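Uncharacterized protein (Vibrio parahaemolyticus, PDB 1ZBP) is of unknown function but belongs to the ImpE family, whose members are associated with type VI secretion, and may serve as an accessory protein there. Local coordinates at residues A[176-181]-A[190-195]; A[154-159]-A[204-209]; A[136-141]-A[254-259]. All blocks are in the same frame, centred on the assembly; numbering follows the deposited sequence.

Contact 1: residues A[176-181]-A[190-195]; sequences LEIKSA and RPVEFD
R190 curls over the end of the 176-178 strand and grips the backbone of K179. Folds at chi2 (71°) and chi3 (64°) turn its chain back, and NH2 reaches K179 O at 3.0 Å, in the guanidinium plane and nearly straight (164°). The methylene carbons CG and CD lie against the same carbonyl, suiting a residue with an apolar stem and a charged end. NE and NH1 bond to the carbonyls of E186 and S187, so the guanidinium ties the hairpin's loop to its strand.

K179 extends the pairing by one backbone bond, N to P191 O at 3.2 Å. Its side chain crosses P191 at about a right angle, NZ lying 3.7 Å from P191 CB. NZ stays 4.0 Å from E193 OE2, too far for a salt bridge, yet its charge probably eases the approach of E193 OE1 to E177 OE2, two acceptors 3.2 Å apart; E203 adds another negative charge near E193 OE2. On the face of I178 and V192, opposite the glutamates, L176 CD2 meets F194 CB at 3.6 Å.

This antiparallel hairpin lies in the eight-stranded sheet, between strands 257-260 and 202-207, and V192 and F194 pack on L158 of strand 155-159.

Contact 2: residues A[154-159]-A[204-209]; sequences GYIELF and GHMPMT
P207 sets CD over one face of the F159 ring, 4.1 Å from the ring centroid and only 10° off the ring normal. This is a CH-pi contact: the slightly positive C-H groups beside the proline nitrogen suit an electron-rich aromatic face. The same proline is pressed from a second direction by E157, which crosses it at about a right angle and brings OE2 to 3.5 Å from P207 CG. The carboxylate is buried but well provided for. OE1 takes a hydrogen bond from Y165 and a salt bridge from R81, while OE2 pairs with K241, so the negative charge is probably balanced within the interior.

Packing is also close where selenomethionine M206 lies across I156. A bend at chi3 (-83°) swings the methyl CE inward from an otherwise extended chain, to 3.4 Å from I156 CB and 3.5 Å from I156 CD1. A long, flexible, apolar residue is well suited to reach between two strands that diverge in this way.

The backbones are firmly joined at one place: F159 N reaches H205 O at 2.6 Å, and H205 N returns a bond to F159 O at 3.1 Å. These two bonds make a single antiparallel bridge. The strands cross at 132°, and no second bridge forms. Looser packing is confined to the side chain of H205, which is partly exposed and comes nearest to F159 through their CB atoms, 4.2 Å apart. H205 ND1 is held by W189 O.

Strand 155-159, an outer strand of the three-stranded sheet beside 165-169, thus meets strand 202-207 at the margin of the eight-stranded sheet; helix 65-84 covers F159, H205 and P207 through L74, A77 and R81.

Contact 3: residues A[136-141]-A[254-259]; sequences LANDTS and DLQNLQ
L136 pairs with Q259 through two backbone hydrogen bonds, L136 N to Q259 O at 2.8 Å and Q259 N to L136 O at 3.0 Å. Both side chains of this antiparallel pair leave on the same face of the sheet, meeting through their CB atoms 3.7 Å apart. The glutamine then bends away at chi2 (-77°), and its OE1 accepts a bond from K262, as befits a polar residue on a partly exposed face.

Next comes A137, opposite L258 in a non-hydrogen-bonded pair and on the other face. Its methyl CB lies 4.0 Å from L258 CD2 and 4.1 Å from L255 CD1. Such a small residue lets both leucines close in on it, and all three are buried.

At N138 the pairing fades: its N makes a weak bond of 3.4 Å to N257 O. The side chain reaches the loop 254-256, with its amide plane nearly parallel to that of Q256, 14° apart. N138 and D139 form the corners of a type I' turn from A137 to T140. Both have positive phi angles, which asparagine and aspartate tolerate better than most residues, and the chain reverses into a tight hairpin.

Strand 257-260 therefore runs between strands 135-137 and 173-178 of the eight-stranded sheet, while W243 of strand 242-245 packs on L255 and L258.

Overall arrangement
After the helices of the N-terminal part, the chain enters the eight-stranded sheet at 136-141, the first half of contact 3. It then passes to 154-159 in the three-stranded sheet, which opens contact 2, and makes the hairpin of contact 1, closed across only eight residues. Segment 204-209 completes contact 2, and 254-259 finally completes contact 3. The contacts therefore nest without crossing: 1 within 2, and 2 within 3. Contact 1 bonds to both others through backbone hydrogen bonds, V192 to G204 on one flank and I178 to Q256 on the other. Contact 3 brings the late strand back into the sheet, while contact 2 joins that sheet's 202-207 margin to the three-stranded sheet.

Contact 1: residues A[176-181]-A[190-195]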
# COMPACT_ATOMS: atom_id res chain seq x y z
N LEU A 176 13.07 -4.07 8.55
CA LEU A 176 11.72 -4.18 7.98
C LEU A 176 11.45 -5.65 7.74
O LEU A 176 12.31 -6.38 7.26
CB LEU A 176 11.61 -3.39 6.66
CG LEU A 176 10.24 -3.12 6.02
CD1 LEU A 176 9.82 -4.31 5.23
CD2 LEU A 176 9.20 -2.76 7.08
N GLU A 177 10.26 -6.10 8.11
CA GLU A 177 9.91 -7.49 7.92
C GLU A 177 8.51 -7.58 7.34
O GLU A 177 7.55 -7.04 7.89
CB GLU A 177 9.97 -8.25 9.25
CG GLU A 177 9.62 -9.74 9.16
CD GLU A 177 9.31 -10.38 10.52
OE1 GLU A 177 8.92 -11.58 10.53
OE2 GLU A 177 9.43 -9.69 11.57
N ILE A 178 8.40 -8.26 6.20
CA ILE A 178 7.11 -8.43 5.56
C ILE A 178 6.65 -9.85 5.83
O ILE A 178 7.30 -10.82 5.45
CB ILE A 178 7.23 -8.21 4.05
CG1 ILE A 178 7.91 -6.86 3.80
CG2 ILE A 178 5.84 -8.21 3.42
CD1 ILE A 178 8.06 -6.53 2.35
N LYS A 179 5.52 -9.96 6.53
CA LYS A 179 4.98 -11.25 6.90
C LYS A 179 4.22 -11.89 5.76
O LYS A 179 3.95 -11.27 4.73
CB LYS A 179 4.08 -11.10 8.15
CG LYS A 179 4.86 -11.05 9.46
CD LYS A 179 4.17 -10.22 10.55
CE LYS A 179 2.72 -10.67 10.81
NZ LYS A 179 2.05 -9.93 11.95
N SER A 180 3.91 -13.17 5.92
CA SER A 180 3.17 -13.88 4.89
C SER A 180 1.71 -13.63 5.20
O SER A 180 1.33 -13.45 6.36
CB SER A 180 3.49 -15.37 4.94
OG SER A 180 4.84 -15.58 4.50
N ALA A 181 0.90 -13.56 4.14
CA ALA A 181 -0.53 -13.30 4.27
C ALA A 181 -1.22 -14.50 4.89
O ALA A 181 -0.97 -15.64 4.50
CB ALA A 181 -1.14 -13.00 2.92
N ARG A 190 -0.45 -6.18 3.63
CA ARG A 190 0.37 -7.08 4.43
C ARG A 190 0.88 -6.55 5.77
O ARG A 190 1.35 -5.42 5.88
CB ARG A 190 1.57 -7.54 3.59
CG ARG A 190 2.18 -8.89 4.00
CD ARG A 190 1.28 -10.08 3.66
NE ARG A 190 1.08 -10.22 2.22
CZ ARG A 190 2.03 -10.59 1.37
NH1 ARG A 190 1.76 -10.70 0.07
NH2 ARG A 190 3.24 -10.89 1.82
N PRO A 191 0.77 -7.39 6.81
CA PRO A 191 1.24 -6.99 8.14
C PRO A 191 2.75 -6.89 8.08
O PRO A 191 3.41 -7.74 7.47
CB PRO A 191 0.76 -8.14 9.03
CG PRO A 191 -0.49 -8.63 8.31
CD PRO A 191 -0.00 -8.64 6.88
N VAL A 192 3.30 -5.85 8.69
CA VAL A 192 4.75 -5.69 8.69
C VAL A 192 5.24 -5.24 10.05
O VAL A 192 4.54 -4.52 10.77
CB VAL A 192 5.21 -4.67 7.61
CG1 VAL A 192 4.84 -5.16 6.21
CG2 VAL A 192 4.61 -3.31 7.88
N GLU A 193 6.44 -5.69 10.39
CA GLU A 193 7.11 -5.33 11.64
C GLU A 193 8.28 -4.48 11.19
O GLU A 193 9.04 -4.89 10.32
CB GLU A 193 7.65 -6.57 12.35
CG GLU A 193 6.98 -6.92 13.68
CD GLU A 193 6.13 -8.18 13.60
OE1 GLU A 193 6.64 -9.21 13.10
OE2 GLU A 193 4.96 -8.14 14.05
N PHE A 194 8.44 -3.29 11.77
CA PHE A 194 9.54 -2.42 11.38
C PHE A 194 10.25 -1.75 12.55
O PHE A 194 9.98 -2.03 13.73
CB PHE A 194 9.01 -1.35 10.43
CG PHE A 194 7.85 -0.57 10.98
CD1 PHE A 194 8.04 0.38 11.99
CD2 PHE A 194 6.56 -0.79 10.52
CE1 PHE A 194 6.96 1.10 12.51
CE2 PHE A 194 5.48 -0.07 11.03
CZ PHE A 194 5.68 0.87 12.02
N ASP A 195 11.18 -0.87 12.20
CA ASP A 195 11.98 -0.09 13.14
C ASP A 195 12.55 1.01 12.27
O ASP A 195 13.60 0.84 11.65
CB ASP A 195 13.12 -0.94 13.73
CG ASP A 195 14.09 -0.12 14.59
OD1 ASP A 195 15.01 -0.73 15.18
OD2 ASP A 195 13.94 1.12 14.67

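Contact 2: residues A[154-159]-A[204-209]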
# COMPACT_ATOMS: atom_id res chain seq x y z
N GLY A 154 11.64 6.94 -3.26
CA GLY A 154 12.38 6.37 -2.15
C GLY A 154 11.51 6.26 -0.91
O GLY A 154 12.01 6.38 0.21
N TYR A 155 10.21 6.05 -1.10
CA TYR A 155 9.29 5.95 0.04
C TYR A 155 8.52 4.63 0.11
O TYR A 155 8.30 3.98 -0.91
CB TYR A 155 8.24 7.07 -0.03
CG TYR A 155 8.75 8.45 0.29
CD1 TYR A 155 8.57 9.00 1.55
CD2 TYR A 155 9.43 9.21 -0.68
CE1 TYR A 155 9.05 10.26 1.86
CE2 TYR A 155 9.91 10.47 -0.37
CZ TYR A 155 9.72 10.99 0.89
OH TYR A 155 10.22 12.24 1.20
N ILE A 156 8.15 4.22 1.31
CA ILE A 156 7.33 3.04 1.46
C ILE A 156 6.06 3.58 2.09
O ILE A 156 6.04 4.70 2.63
CB ILE A 156 7.93 1.96 2.41
CG1 ILE A 156 8.27 2.57 3.76
CG2 ILE A 156 9.11 1.27 1.75
CD1 ILE A 156 8.42 1.53 4.85
N GLU A 157 4.99 2.80 2.00
CA GLU A 157 3.70 3.21 2.54
C GLU A 157 3.31 2.33 3.74
O GLU A 157 3.63 1.14 3.79
CB GLU A 157 2.63 3.10 1.46
CG GLU A 157 2.95 3.84 0.15
CD GLU A 157 1.78 3.83 -0.84
OE1 GLU A 157 1.06 4.84 -0.96
OE2 GLU A 157 1.56 2.80 -1.51
N LEU A 158 2.64 2.92 4.71
CA LEU A 158 2.23 2.16 5.88
C LEU A 158 0.87 2.63 6.30
O LEU A 158 0.55 3.80 6.16
CB LEU A 158 3.22 2.36 7.04
CG LEU A 158 4.65 1.81 6.90
CD1 LEU A 158 5.56 2.42 7.96
CD2 LEU A 158 4.62 0.28 7.02
N PHE A 159 0.07 1.70 6.80
CA PHE A 159 -1.24 2.02 7.32
C PHE A 159 -1.07 1.73 8.82
O PHE A 159 -0.92 0.59 9.21
CB PHE A 159 -2.31 1.10 6.73
CG PHE A 159 -2.59 1.35 5.27
CD1 PHE A 159 -2.22 2.55 4.66
CD2 PHE A 159 -3.26 0.41 4.51
CE1 PHE A 159 -2.52 2.81 3.33
CE2 PHE A 159 -3.57 0.66 3.18
CZ PHE A 159 -3.20 1.87 2.58
N GLY A 204 2.45 -2.32 11.47
CA GLY A 204 1.31 -1.82 10.73
C GLY A 204 1.09 -2.69 9.52
O GLY A 204 1.45 -3.87 9.51
N HIS A 205 0.49 -2.10 8.49
CA HIS A 205 0.22 -2.79 7.24
C HIS A 205 0.75 -1.94 6.10
O HIS A 205 0.70 -0.71 6.14
CB HIS A 205 -1.28 -3.01 7.06
CG HIS A 205 -1.86 -3.99 8.03
ND1 HIS A 205 -2.33 -5.22 7.65
CD2 HIS A 205 -2.00 -3.93 9.38
CE1 HIS A 205 -2.74 -5.88 8.73
NE2 HIS A 205 -2.55 -5.12 9.79
N MSE A 206 1.27 -2.63 5.08
CA MSE A 206 1.81 -1.99 3.89
C MSE A 206 0.98 -2.38 2.68
O MSE A 206 0.79 -3.57 2.40
CB MSE A 206 3.25 -2.46 3.67
CG MSE A 206 3.89 -1.89 2.41
SE MSE A 206 5.75 -2.33 2.15
CE MSE A 206 6.58 -0.98 3.28
N PRO A 207 0.44 -1.39 1.95
CA PRO A 207 -0.34 -1.80 0.79
C PRO A 207 0.66 -2.44 -0.18
O PRO A 207 1.68 -1.85 -0.51
CB PRO A 207 -0.95 -0.47 0.29
CG PRO A 207 0.04 0.55 0.73
CD PRO A 207 0.41 0.07 2.13
N MSE A 208 0.36 -3.67 -0.60
CA MSE A 208 1.21 -4.46 -1.48
C MSE A 208 1.02 -4.14 -2.97
O MSE A 208 1.75 -4.65 -3.81
CB MSE A 208 0.93 -5.95 -1.22
CG MSE A 208 2.14 -6.81 -0.92
SE MSE A 208 3.35 -6.13 0.45
CE MSE A 208 4.78 -7.43 0.14
N THR A 209 0.05 -3.29 -3.29
CA THR A 209 -0.25 -2.93 -4.68
C THR A 209 -0.23 -1.41 -4.87
O THR A 209 -0.41 -0.67 -3.92
CB THR A 209 -1.65 -3.46 -5.07
OG1 THR A 209 -1.80 -3.38 -6.50
CG2 THR A 209 -2.73 -2.64 -4.42

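Contact 3: residues A[136-141]-A[254-259]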
# COMPACT_ATOMS: atom_id res chain seq x y z
N LEU A 136 20.34 -4.64 3.14
CA LEU A 136 20.57 -6.08 3.10
C LEU A 136 19.17 -6.61 2.84
O LEU A 136 18.29 -6.46 3.69
CB LEU A 136 21.09 -6.57 4.44
CG LEU A 136 22.51 -7.14 4.43
CD1 LEU A 136 23.49 -6.05 4.05
CD2 LEU A 136 22.84 -7.70 5.80
N ALA A 137 18.95 -7.19 1.67
CA ALA A 137 17.62 -7.71 1.33
C ALA A 137 17.65 -9.22 1.22
O ALA A 137 18.24 -9.78 0.30
CB ALA A 137 17.13 -7.09 0.03
N ASN A 138 16.99 -9.88 2.16
CA ASN A 138 16.96 -11.34 2.22
C ASN A 138 18.40 -11.80 2.42
O ASN A 138 18.88 -12.71 1.73
CB ASN A 138 16.39 -11.93 0.92
CG ASN A 138 14.90 -11.61 0.71
OD1 ASN A 138 14.37 -11.77 -0.40
ND2 ASN A 138 14.22 -11.18 1.77
N ASP A 139 19.11 -11.14 3.34
CA ASP A 139 20.49 -11.48 3.66
C ASP A 139 21.49 -11.18 2.52
O ASP A 139 22.66 -11.55 2.61
CB ASP A 139 20.55 -12.98 4.04
CG ASP A 139 21.78 -13.34 4.88
OD1 ASP A 139 22.01 -14.55 5.10
OD2 ASP A 139 22.51 -12.43 5.32
N THR A 140 21.05 -10.52 1.46
CA THR A 140 21.97 -10.19 0.35
C THR A 140 22.24 -8.68 0.34
O THR A 140 21.33 -7.89 0.52
CB THR A 140 21.37 -10.61 -1.02
OG1 THR A 140 21.23 -12.04 -1.07
CG2 THR A 140 22.29 -10.15 -2.16
N SER A 141 23.49 -8.29 0.13
CA SER A 141 23.84 -6.88 0.13
C SER A 141 23.57 -6.15 -1.19
O SER A 141 23.86 -6.66 -2.27
CB SER A 141 25.30 -6.70 0.53
OG SER A 141 25.61 -5.31 0.76
N ASP A 254 8.46 -10.85 -3.05
CA ASP A 254 9.63 -11.70 -2.83
C ASP A 254 10.57 -11.08 -1.83
O ASP A 254 11.70 -11.52 -1.68
CB ASP A 254 10.41 -11.94 -4.12
CG ASP A 254 9.62 -12.73 -5.13
OD1 ASP A 254 8.68 -13.46 -4.73
OD2 ASP A 254 9.94 -12.62 -6.33
N LEU A 255 10.10 -10.04 -1.15
CA LEU A 255 10.92 -9.38 -0.14
C LEU A 255 10.40 -9.79 1.24
O LEU A 255 9.23 -9.56 1.56
CB LEU A 255 10.82 -7.86 -0.30
CG LEU A 255 11.61 -7.04 0.72
CD1 LEU A 255 13.11 -7.26 0.51
CD2 LEU A 255 11.27 -5.56 0.58
N GLN A 256 11.27 -10.39 2.05
CA GLN A 256 10.90 -10.81 3.40
C GLN A 256 11.41 -9.83 4.46
O GLN A 256 10.66 -9.45 5.35
CB GLN A 256 11.45 -12.21 3.74
CG GLN A 256 10.67 -13.38 3.17
CD GLN A 256 10.91 -13.58 1.69
OE1 GLN A 256 12.07 -13.67 1.25
NE2 GLN A 256 9.83 -13.67 0.91
N ASN A 257 12.68 -9.42 4.36
CA ASN A 257 13.23 -8.49 5.34
C ASN A 257 14.25 -7.51 4.77
O ASN A 257 14.94 -7.78 3.78
CB ASN A 257 13.93 -9.24 6.49
CG ASN A 257 13.63 -10.73 6.50
OD1 ASN A 257 12.63 -11.18 7.08
ND2 ASN A 257 14.50 -11.51 5.85
N LEU A 258 14.33 -6.35 5.40
CA LEU A 258 15.30 -5.34 5.02
C LEU A 258 16.12 -5.02 6.26
O LEU A 258 15.57 -4.84 7.34
CB LEU A 258 14.61 -4.07 4.53
CG LEU A 258 14.17 -4.02 3.07
CD1 LEU A 258 13.50 -2.68 2.80
CD2 LEU A 258 15.37 -4.22 2.15
N GLN A 259 17.43 -4.96 6.10
CA GLN A 259 18.37 -4.64 7.18
C GLN A 259 19.29 -3.55 6.65
O GLN A 259 20.13 -3.82 5.79
CB GLN A 259 19.19 -5.88 7.55
CG GLN A 259 18.87 -6.45 8.91
CD GLN A 259 19.49 -5.64 10.04
OE1 GLN A 259 19.81 -4.46 9.87
NE2 GLN A 259 19.67 -6.27 11.21